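Local coordinates for trafficking protein particle complex subunit 3 (Naegleria fowleri, PDB 6AQ3) that probably serves as a core subunit of the TRAPP complex, which tethers vesicles in membrane trafficking, and carries a covalently attached palmitate inside its fold, at residues R66-F71 and R152-M157; C82-D87 and K184-E189; T108-S111 and E116-I119; Y166-L171 and Q176-V181. All blocks are in the same frame, centred on the assembly; numbering follows the deposited sequence.

Contact 1: residues R66-F71 and R152-M157; sequences RLIDEF and RGALEM. With PLM (palmitic acid), chain N.
Two helices of the TRAPP subunit fold, 49-75 and 146-157, meet over the acyl chain of the palmitate and line its buried channel from both sides, and Ile68 is the residue that joins them. Ile68 CA lies 5.2 Å from Ala154 CA, a close approach, consistent with the small side chain of Ala154. The two branches of Ile68 divide the work. The CG1 branch, anti to the backbone N (chi1 178°), carries CD1 to the lipid, 3.6 Å from C4 of the palmitate, and brings the same methyl within 4.1 Å of Ala154 CB. The CG2 branch turns to the other helix, where it meets Met157 CB at 3.6 Å and Met157 CG at an equal distance; beyond CG the methionine chain bends away. No hydrogen bond links the segments, so the evidence is for apolar packing alone. The acyl chain is lined further by Phe71, itself backed by Val95, Ala96 and Met99 of helix 85-101, and by Leu155, whose CD2 is 4.0 Å from palmitate C4. Leu67, on the same helix as Ile68, packs on Met33 of the second subunit. The lipid is approached most closely here by Ala154, whose CB sits 3.5 Å from palmitate C6.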
# COMPACT_ATOMS: atom_id res chain seq x y z
N ARG C 66 13.68 7.14 -2.08
CA ARG C 66 13.92 6.52 -0.78
C ARG C 66 14.16 5.02 -0.91
O ARG C 66 14.81 4.44 -0.04
CB ARG C 66 12.70 6.76 0.13
CG ARG C 66 12.52 8.21 0.57
CD ARG C 66 11.20 8.47 1.30
NE ARG C 66 10.96 7.62 2.47
CZ ARG C 66 9.79 7.52 3.10
NH1 ARG C 66 8.74 8.23 2.69
NH2 ARG C 66 9.66 6.72 4.15
N LEU C 67 13.66 4.41 -1.96
CA LEU C 67 13.68 2.96 -2.11
C LEU C 67 14.93 2.43 -2.80
O LEU C 67 15.25 1.25 -2.61
CB LEU C 67 12.41 2.54 -2.85
CG LEU C 67 11.98 1.08 -2.81
CD1 LEU C 67 11.38 0.79 -1.45
CD2 LEU C 67 10.93 0.85 -3.87
N ILE C 68 15.62 3.25 -3.60
CA ILE C 68 16.68 2.75 -4.49
C ILE C 68 17.78 2.05 -3.71
O ILE C 68 18.31 1.02 -4.15
CB ILE C 68 17.27 3.89 -5.34
CG1 ILE C 68 18.40 3.34 -6.23
CG2 ILE C 68 17.82 4.98 -4.44
CD1 ILE C 68 17.95 2.28 -7.23
N ASP C 69 18.14 2.58 -2.54
CA ASP C 69 19.25 2.00 -1.80
C ASP C 69 18.90 0.59 -1.35
O ASP C 69 19.71 -0.33 -1.48
CB ASP C 69 19.62 2.88 -0.60
N GLU C 70 17.67 0.40 -0.86
CA GLU C 70 17.23 -0.93 -0.47
C GLU C 70 17.21 -1.88 -1.65
O GLU C 70 17.61 -3.05 -1.52
CB GLU C 70 15.84 -0.83 0.17
CG GLU C 70 15.56 -1.85 1.26
CD GLU C 70 16.37 -1.62 2.52
OE1 GLU C 70 16.70 -0.45 2.82
OE2 GLU C 70 16.69 -2.61 3.21
N PHE C 71 16.80 -1.41 -2.83
CA PHE C 71 16.81 -2.28 -4.01
C PHE C 71 18.22 -2.74 -4.34
O PHE C 71 18.45 -3.92 -4.60
CB PHE C 71 16.20 -1.57 -5.22
CG PHE C 71 16.43 -2.30 -6.52
CD1 PHE C 71 15.64 -3.39 -6.86
CD2 PHE C 71 17.43 -1.90 -7.39
CE1 PHE C 71 15.86 -4.06 -8.06
CE2 PHE C 71 17.65 -2.57 -8.58
CZ PHE C 71 16.85 -3.65 -8.92
N ARG C 152 11.45 7.18 -12.08
CA ARG C 152 12.14 8.47 -12.22
C ARG C 152 12.95 8.82 -10.97
O ARG C 152 14.09 9.28 -11.07
CB ARG C 152 11.13 9.58 -12.52
CG ARG C 152 11.77 10.99 -12.56
CD ARG C 152 10.77 12.00 -13.10
NE ARG C 152 9.70 12.29 -12.15
CZ ARG C 152 9.70 13.34 -11.33
NH1 ARG C 152 10.71 14.19 -11.35
NH2 ARG C 152 8.70 13.56 -10.49
N GLY C 153 12.36 8.62 -9.79
CA GLY C 153 13.08 8.96 -8.58
C GLY C 153 14.24 8.02 -8.33
O GLY C 153 15.33 8.45 -7.93
N ALA C 154 14.06 6.73 -8.61
CA ALA C 154 15.16 5.81 -8.41
C ALA C 154 16.33 6.15 -9.32
O ALA C 154 17.48 6.23 -8.87
CB ALA C 154 14.70 4.37 -8.64
N LEU C 155 16.06 6.39 -10.61
CA LEU C 155 17.16 6.59 -11.55
C LEU C 155 17.88 7.90 -11.28
O LEU C 155 19.09 7.99 -11.53
CB LEU C 155 16.65 6.54 -12.99
CG LEU C 155 16.17 5.16 -13.44
CD1 LEU C 155 15.76 5.15 -14.91
CD2 LEU C 155 17.23 4.12 -13.19
N GLU C 156 17.17 8.90 -10.73
CA GLU C 156 17.83 10.15 -10.36
C GLU C 156 18.93 9.89 -9.35
O GLU C 156 19.99 10.50 -9.39
CB GLU C 156 16.82 11.13 -9.80
CG GLU C 156 17.42 12.50 -9.47
CD GLU C 156 16.40 13.48 -8.92
OE1 GLU C 156 16.62 14.03 -7.81
OE2 GLU C 156 15.36 13.71 -9.59
N MET C 157 18.70 8.94 -8.44
CA MET C 157 19.71 8.64 -7.44
C MET C 157 20.97 8.01 -8.05
O MET C 157 22.05 8.13 -7.47
CB MET C 157 19.10 7.73 -6.38
CG MET C 157 17.98 8.40 -5.60
SD MET C 157 18.48 9.98 -4.86
CE MET C 157 17.76 11.15 -6.01
C1 PLM N . 20.83 1.06 -12.01
O2 PLM N . 20.63 1.74 -13.06
C2 PLM N . 19.66 0.19 -11.30
C3 PLM N . 18.20 0.46 -11.72
C4 PLM N . 17.31 1.06 -10.61
C5 PLM N . 16.10 0.19 -10.19
C6 PLM N . 14.89 1.01 -9.67
C7 PLM N . 13.69 0.18 -9.15
C8 PLM N . 12.33 0.56 -9.78
C9 PLM N . 11.12 -0.10 -9.07
CA PLM N . 9.85 -0.27 -9.96
CB PLM N . 8.63 -0.88 -9.22
CC PLM N . 7.60 0.18 -8.75
CD PLM N . 6.74 -0.29 -7.55
CE PLM N . 5.37 0.43 -7.41
CF PLM N . 4.78 0.32 -5.98
CG PLM N . 3.27 0.61 -5.90

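Contact 2: residues C82-D87 and K184-E189; sequences CREFKD and KEYLRE. With PLM (palmitic acid), chain N; EDO (1,2-ethanediol), chain O.
With chi1 at -72°, CG of Tyr186 stands anti to its carbonyl carbon, and the ring reaches from the end of strand 177-186 to the start of helix 85-101; Glu84, bent at chi2 (-84°), folds its carboxylate back toward the same phenol. The key bond is Phe85 N to Tyr186 OH, 3.1 Å and nearly straight at 169°. The amide approaches at the ring edge, near the ring plane. The Glu84 and Tyr186 side chains cross at about a right angle, with Glu84 OE1 3.7 Å from Tyr186 OH, a proximity and not a bond. An ethanediol, probably from the crystallisation liquor, lies between Glu84, Lys86 and Tyr186: its O1 accepts from Lys86 N at 2.6 Å and donates to Glu84 OE1 at 3.0 Å. The turn is held internally by Asp87, which takes Glu84 N through OD2 at 3.2 Å, on the anti side and tilted well out of the carboxylate plane. The Phe85 ring packs on Val162, Val181 and Leu183 of the sheet. Just before this turn, Cys82 SG is bonded to palmitate C1 at 1.8 Å. Sulfur joined to the acyl carbon is a thioester, as in the palmitoylated TRAPP subunit Bet3; the lipid is therefore a covalent modification of the chain, attached beside the turn that Tyr186 holds to the sheet.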
# COMPACT_ATOMS: atom_id res chain seq x y z
N CYS C 82 25.00 0.45 -12.92
CA CYS C 82 24.10 1.53 -13.28
C CYS C 82 24.86 2.63 -14.00
O CYS C 82 24.51 3.80 -13.91
CB CYS C 82 23.45 2.10 -12.03
SG CYS C 82 22.41 0.95 -11.14
N ARG C 83 25.88 2.26 -14.78
CA ARG C 83 26.68 3.28 -15.45
C ARG C 83 25.97 3.81 -16.69
O ARG C 83 26.03 5.01 -16.97
CB ARG C 83 28.03 2.70 -15.86
CG ARG C 83 29.03 3.74 -16.33
CD ARG C 83 30.27 3.13 -16.95
NE ARG C 83 30.05 2.77 -18.35
CZ ARG C 83 29.73 1.56 -18.78
NH1 ARG C 83 29.56 1.34 -20.08
NH2 ARG C 83 29.57 0.56 -17.92
N GLU C 84 25.29 2.94 -17.43
CA GLU C 84 24.64 3.35 -18.66
C GLU C 84 23.13 3.19 -18.55
O GLU C 84 22.63 2.23 -17.96
CB GLU C 84 25.17 2.55 -19.85
CG GLU C 84 26.56 2.98 -20.30
CD GLU C 84 26.52 4.18 -21.23
OE1 GLU C 84 25.79 4.12 -22.24
OE2 GLU C 84 27.18 5.20 -20.93
N PHE C 85 22.42 4.12 -19.20
CA PHE C 85 20.96 4.13 -19.23
C PHE C 85 20.42 2.85 -19.82
O PHE C 85 19.38 2.34 -19.37
CB PHE C 85 20.47 5.34 -20.02
CG PHE C 85 18.96 5.37 -20.24
CD1 PHE C 85 18.09 5.74 -19.22
CD2 PHE C 85 18.43 5.02 -21.47
CE1 PHE C 85 16.72 5.77 -19.43
CE2 PHE C 85 17.07 5.04 -21.69
CZ PHE C 85 16.21 5.42 -20.67
N LYS C 86 21.06 2.34 -20.87
CA LYS C 86 20.63 1.09 -21.48
C LYS C 86 20.60 -0.05 -20.47
O LYS C 86 19.78 -0.96 -20.60
CB LYS C 86 21.57 0.73 -22.65
N ASP C 87 21.46 -0.01 -19.45
CA ASP C 87 21.50 -1.07 -18.44
C ASP C 87 20.27 -1.06 -17.54
O ASP C 87 19.94 -2.10 -16.95
CB ASP C 87 22.73 -0.93 -17.55
CG ASP C 87 24.03 -1.00 -18.32
OD1 ASP C 87 24.11 -1.80 -19.27
OD2 ASP C 87 24.97 -0.25 -17.96
N LYS C 184 16.98 12.01 -20.39
CA LYS C 184 17.12 13.45 -20.64
C LYS C 184 18.55 13.94 -20.46
O LYS C 184 19.07 14.65 -21.33
CB LYS C 184 16.17 14.23 -19.73
CG LYS C 184 14.72 14.15 -20.18
CD LYS C 184 14.70 14.71 -21.61
CE LYS C 184 13.46 14.36 -22.40
NZ LYS C 184 13.59 15.04 -23.73
N GLU C 185 19.20 13.54 -19.38
CA GLU C 185 20.60 13.89 -19.22
C GLU C 185 21.19 13.04 -18.11
O GLU C 185 20.49 12.67 -17.15
CB GLU C 185 20.82 15.38 -18.91
CG GLU C 185 20.42 15.82 -17.52
CD GLU C 185 20.63 17.31 -17.30
OE1 GLU C 185 21.27 17.97 -18.14
OE2 GLU C 185 20.12 17.82 -16.28
N TYR C 186 22.48 12.74 -18.25
CA TYR C 186 23.25 12.17 -17.16
C TYR C 186 23.61 13.30 -16.21
O TYR C 186 24.04 14.37 -16.65
CB TYR C 186 24.52 11.51 -17.70
CG TYR C 186 24.28 10.22 -18.45
CD1 TYR C 186 23.88 9.07 -17.79
CD2 TYR C 186 24.53 10.14 -19.82
CE1 TYR C 186 23.70 7.88 -18.46
CE2 TYR C 186 24.36 8.95 -20.50
CZ TYR C 186 23.94 7.82 -19.81
OH TYR C 186 23.77 6.63 -20.49
N LEU C 187 23.41 13.08 -14.92
CA LEU C 187 23.61 14.15 -13.96
C LEU C 187 25.04 14.14 -13.44
O LEU C 187 25.78 13.16 -13.61
CB LEU C 187 22.61 14.02 -12.81
CG LEU C 187 21.15 14.12 -13.28
CD1 LEU C 187 20.19 13.55 -12.24
CD2 LEU C 187 20.78 15.56 -13.64
N ARG C 188 25.41 15.21 -12.74
CA ARG C 188 26.72 15.35 -12.12
C ARG C 188 26.57 15.45 -10.61
O ARG C 188 25.63 16.09 -10.11
CB ARG C 188 27.48 16.58 -12.66
N GLU C 189 27.47 14.79 -9.89
CA GLU C 189 27.47 14.78 -8.43
C GLU C 189 27.50 16.19 -7.84
O GLU C 189 26.46 16.73 -7.45
CB GLU C 189 28.68 13.97 -7.92
C1 PLM N . 20.83 1.06 -12.01
O2 PLM N . 20.63 1.74 -13.06
C2 PLM N . 19.66 0.19 -11.30
C3 PLM N . 18.20 0.46 -11.72
C4 PLM N . 17.31 1.06 -10.61
C5 PLM N . 16.10 0.19 -10.19
C6 PLM N . 14.89 1.01 -9.67
C7 PLM N . 13.69 0.18 -9.15
C8 PLM N . 12.33 0.56 -9.78
C9 PLM N . 11.12 -0.10 -9.07
CA PLM N . 9.85 -0.27 -9.96
CB PLM N . 8.63 -0.88 -9.22
CC PLM N . 7.60 0.18 -8.75
CD PLM N . 6.74 -0.29 -7.55
CE PLM N . 5.37 0.43 -7.41
CF PLM N . 4.78 0.32 -5.98
CG PLM N . 3.27 0.61 -5.90
C1 EDO O . 22.73 4.29 -23.55
O1 EDO O . 22.83 3.77 -22.22
C2 EDO O . 22.37 5.78 -23.54
O2 EDO O . 23.36 6.51 -22.81

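Contact 3: residues T108-S111 and E116-I119; sequences TNWS and EYSI
Strand 116-121 pairs antiparallel with the end of strand 106-108 and the loop that follows, forming a beta hairpin at the edge of the four-stranded sheet; the touching parts run 163° apart. At Glu116 both backbone groups are used. Its N donates to Ser111 OG at 3.0 Å, clearly bent, and its O accepts from Ser111 N at 2.9 Å. The serine hydroxyl is placed for this by a chi1 of 63°, which sets OG between the backbone N and the carbonyl carbon; OG is also bonded to Asp113 within the connecting loop. The Glu116 chain runs out extended to a salt bridge with Arg180 on the next strand. Tyr117 follows, and Trp110 lies alongside it, both side chains pointing the same way. Tyr117 CB sits over one face of the indole, 3.7 Å from the centroid of the six-membered ring of Trp110 and close to its normal, a CH-pi contact. The rings themselves meet obliquely, with planes at 49° and Trp110 CH2 3.6 Å from Tyr117 CD2. Both residues pack on Ala89 of helix 85-101, and the phenol hydroxyl is bonded to Thr88. At Ser118 the one true strand bridge of the contact forms, an antiparallel hydrogen-bonded pair with Thr108, while the Ser118 hydroxyl is shared with Arg180 and Glu178. The two backbone bonds of the pair are of nearly equal length, Thr108 N to Ser118 O at 3.1 Å and Ser118 N to Thr108 O at 3.0 Å.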
# COMPACT_ATOMS: atom_id res chain seq x y z
N THR C 108 11.13 -3.51 -25.07
CA THR C 108 10.91 -3.43 -26.51
C THR C 108 11.04 -1.98 -26.94
O THR C 108 11.29 -1.08 -26.13
CB THR C 108 9.53 -3.93 -26.94
OG1 THR C 108 8.53 -3.00 -26.50
CG2 THR C 108 9.20 -5.31 -26.38
N ASN C 109 10.87 -1.77 -28.25
CA ASN C 109 10.79 -0.43 -28.85
C ASN C 109 11.99 0.43 -28.48
O ASN C 109 11.86 1.60 -28.12
CB ASN C 109 9.48 0.27 -28.44
CG ASN C 109 8.24 -0.55 -28.76
OD1 ASN C 109 7.21 -0.42 -28.09
ND2 ASN C 109 8.32 -1.38 -29.79
N TRP C 110 13.18 -0.15 -28.59
CA TRP C 110 14.40 0.62 -28.37
C TRP C 110 14.51 1.74 -29.40
O TRP C 110 14.11 1.58 -30.55
CB TRP C 110 15.64 -0.27 -28.48
CG TRP C 110 15.93 -1.04 -27.28
CD1 TRP C 110 15.65 -2.34 -27.05
CD2 TRP C 110 16.57 -0.55 -26.10
NE1 TRP C 110 16.08 -2.71 -25.80
CE2 TRP C 110 16.64 -1.62 -25.19
CE3 TRP C 110 17.09 0.70 -25.72
CZ2 TRP C 110 17.20 -1.49 -23.92
CZ3 TRP C 110 17.64 0.84 -24.46
CH2 TRP C 110 17.69 -0.25 -23.58
N SER C 111 15.03 2.88 -28.97
CA SER C 111 15.40 3.89 -29.94
C SER C 111 16.76 3.56 -30.53
O SER C 111 17.55 2.80 -29.97
CB SER C 111 15.41 5.28 -29.30
OG SER C 111 16.39 5.35 -28.28
N GLU C 116 15.90 5.56 -25.35
CA GLU C 116 14.50 5.27 -25.06
C GLU C 116 14.25 3.78 -25.17
O GLU C 116 14.78 3.11 -26.07
CB GLU C 116 13.53 5.96 -26.01
CG GLU C 116 13.74 7.42 -26.24
CD GLU C 116 12.65 7.98 -27.12
OE1 GLU C 116 12.65 9.21 -27.35
OE2 GLU C 116 11.81 7.18 -27.58
N TYR C 117 13.43 3.28 -24.26
CA TYR C 117 12.92 1.92 -24.36
C TYR C 117 11.56 1.92 -23.68
O TYR C 117 11.21 2.84 -22.95
CB TYR C 117 13.89 0.91 -23.72
CG TYR C 117 14.17 1.12 -22.24
CD1 TYR C 117 13.28 0.64 -21.27
CD2 TYR C 117 15.30 1.79 -21.81
CE1 TYR C 117 13.53 0.83 -19.91
CE2 TYR C 117 15.56 1.98 -20.45
CZ TYR C 117 14.66 1.49 -19.51
OH TYR C 117 14.89 1.66 -18.16
N SER C 118 10.80 0.87 -23.95
CA SER C 118 9.52 0.67 -23.29
C SER C 118 9.59 -0.59 -22.45
O SER C 118 10.32 -1.53 -22.78
CB SER C 118 8.36 0.54 -24.28
OG SER C 118 8.15 1.76 -24.97
N ILE C 119 8.83 -0.60 -21.35
CA ILE C 119 8.67 -1.76 -20.50
C ILE C 119 7.23 -2.24 -20.69
O ILE C 119 6.28 -1.52 -20.36
CB ILE C 119 8.95 -1.43 -19.02
CG1 ILE C 119 10.40 -0.97 -18.81
CG2 ILE C 119 8.69 -2.62 -18.13
CD1 ILE C 119 10.72 -0.50 -17.39

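Contact 4: residues Y166-L171 and Q176-V181; sequences YKKCPL and QSEIRV
The backbone bonds of this contact define a classic beta bulge in the hairpin of strands 160-168 and 177-186. Lys167 and Lys168 both face Glu178, whose O accepts from Lys167 N at 2.9 Å and, weakly, from Lys168 N at 3.4 Å; Glu178 N returns a bond to Lys168 O at 2.9 Å. The register accordingly slips by one between the pairs Tyr166-Ile179 and Lys168-Glu178. Apolar contact is concentrated on the face of Tyr166 and Ile179. With CG1 of Ile179 anti to the carbonyl carbon (chi1 -68°), that branch is carried over the middle of the Tyr166 ring, 3.7 Å from its centroid and 7° off the normal; Ile147 and Cys148 of helix 146-157 pack against both residues. Ser177 OG also makes a van der Waals contact with Pro170 CD at 3.2 Å. One polar link between the strands runs through a water, which joins Tyr166 OH at 2.6 Å to Ser177 OG at 2.7 Å. On the face of Lys168 and Glu178 the charges have other partners. Lys168 NZ is 4.7 Å from Glu178 OE1 and forms its salt bridge with Asp175, while Glu178 OE2 bonds to Ser118. Lysine-glutamate attraction is thus probably only long-range, and the bulge itself rests on backbone bonds.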
# COMPACT_ATOMS: atom_id res chain seq x y z
N TYR C 166 3.27 6.39 -18.85
CA TYR C 166 2.44 5.30 -19.35
C TYR C 166 2.00 5.60 -20.78
O TYR C 166 1.68 6.74 -21.13
CB TYR C 166 1.21 5.11 -18.46
CG TYR C 166 1.23 3.85 -17.61
CD1 TYR C 166 0.89 2.61 -18.16
CD2 TYR C 166 1.60 3.90 -16.26
CE1 TYR C 166 0.92 1.44 -17.39
CE2 TYR C 166 1.63 2.75 -15.47
CZ TYR C 166 1.29 1.53 -16.04
OH TYR C 166 1.32 0.41 -15.26
N LYS C 167 2.01 4.57 -21.62
CA LYS C 167 1.49 4.69 -22.97
C LYS C 167 0.30 3.78 -23.24
O LYS C 167 -0.59 4.16 -24.00
CB LYS C 167 2.60 4.40 -23.99
CG LYS C 167 3.84 5.28 -23.81
CD LYS C 167 3.88 6.45 -24.79
CE LYS C 167 3.49 7.77 -24.12
NZ LYS C 167 3.63 8.93 -25.06
N LYS C 168 0.26 2.59 -22.64
CA LYS C 168 -0.83 1.65 -22.84
C LYS C 168 -1.14 0.98 -21.51
O LYS C 168 -0.22 0.67 -20.75
CB LYS C 168 -0.48 0.62 -23.92
CG LYS C 168 -0.46 1.22 -25.32
CD LYS C 168 0.19 0.32 -26.36
CE LYS C 168 -0.65 -0.92 -26.62
NZ LYS C 168 -0.16 -1.68 -27.82
N CYS C 169 -2.44 0.77 -21.22
CA CYS C 169 -2.91 0.10 -20.00
C CYS C 169 -4.19 -0.68 -20.30
O CYS C 169 -5.11 -0.12 -20.91
CB CYS C 169 -3.16 1.10 -18.86
SG CYS C 169 -3.49 0.38 -17.19
N PRO C 170 -4.26 -1.96 -19.92
CA PRO C 170 -5.48 -2.74 -20.20
C PRO C 170 -6.74 -2.19 -19.55
O PRO C 170 -7.84 -2.40 -20.09
CB PRO C 170 -5.14 -4.15 -19.69
CG PRO C 170 -3.82 -4.05 -19.03
CD PRO C 170 -3.13 -2.82 -19.55
N LEU C 171 -6.64 -1.45 -18.45
CA LEU C 171 -7.85 -0.84 -17.90
C LEU C 171 -8.49 0.15 -18.87
O LEU C 171 -9.68 0.46 -18.72
CB LEU C 171 -7.56 -0.12 -16.57
CG LEU C 171 -7.11 -0.99 -15.40
CD1 LEU C 171 -6.76 -0.12 -14.22
CD2 LEU C 171 -8.23 -1.97 -15.06
N GLN C 176 -2.01 -4.58 -23.58
CA GLN C 176 -0.99 -4.79 -22.56
C GLN C 176 -0.65 -3.45 -21.91
O GLN C 176 -1.08 -2.39 -22.38
CB GLN C 176 0.26 -5.43 -23.17
CG GLN C 176 0.96 -4.50 -24.14
CD GLN C 176 2.16 -5.15 -24.80
OE1 GLN C 176 2.27 -6.37 -24.83
NE2 GLN C 176 3.05 -4.34 -25.35
N SER C 177 0.16 -3.51 -20.86
CA SER C 177 0.73 -2.31 -20.26
C SER C 177 2.04 -2.00 -20.94
O SER C 177 2.82 -2.91 -21.26
CB SER C 177 0.95 -2.47 -18.76
OG SER C 177 -0.28 -2.56 -18.08
N GLU C 178 2.28 -0.72 -21.17
CA GLU C 178 3.53 -0.25 -21.73
C GLU C 178 3.92 1.03 -21.03
O GLU C 178 3.13 1.97 -20.96
CB GLU C 178 3.42 -0.01 -23.24
CG GLU C 178 4.68 0.68 -23.82
CD GLU C 178 4.63 0.88 -25.33
OE1 GLU C 178 3.62 0.49 -25.96
OE2 GLU C 178 5.60 1.44 -25.88
N ILE C 179 5.15 1.06 -20.51
CA ILE C 179 5.71 2.24 -19.86
C ILE C 179 6.96 2.66 -20.64
O ILE C 179 7.83 1.83 -20.92
CB ILE C 179 6.05 1.94 -18.39
CG1 ILE C 179 4.76 1.71 -17.60
CG2 ILE C 179 6.85 3.08 -17.80
CD1 ILE C 179 4.97 1.25 -16.17
N ARG C 180 7.04 3.94 -21.00
CA ARG C 180 8.13 4.49 -21.78
C ARG C 180 9.13 5.15 -20.84
O ARG C 180 8.74 5.89 -19.93
CB ARG C 180 7.61 5.54 -22.76
CG ARG C 180 8.62 5.98 -23.83
CD ARG C 180 8.92 4.81 -24.73
NE ARG C 180 9.65 5.18 -25.93
CZ ARG C 180 10.12 4.30 -26.81
NH1 ARG C 180 9.93 3.00 -26.62
NH2 ARG C 180 10.78 4.73 -27.88
N VAL C 181 10.42 4.88 -21.07
CA VAL C 181 11.49 5.46 -20.26
C VAL C 181 12.46 6.14 -21.22
O VAL C 181 13.03 5.48 -22.10
CB VAL C 181 12.23 4.40 -19.43
CG1 VAL C 181 13.22 5.07 -18.50
CG2 VAL C 181 11.23 3.53 -18.62
O HOH W 1 -0.48 -1.39 -15.70

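How the contacts relate
From the N terminus, helix 49-75 opens contact 1 at 66-71, and 82-87 opens contact 2 before contact 1 closes at 152-157; contact 2 closes last, at 184-189, so these two cross. The short hairpin loop of contact 3 falls within both spans. Contact 4, also a hairpin, opens after contact 1 has closed and lies within the span of contact 2. Contacts 1 and 2 share the palmitate and tie the helices to each other and to the sheet. Contacts 3 and 4 join adjacent strands of the sheet, with a probable hydrogen bond from Ile119 N to Ile179 O between them. Phe85 of contact 2 touches Tyr117 of contact 3 and Val181 of contact 4, packing the start of helix 85-101 on the sheet.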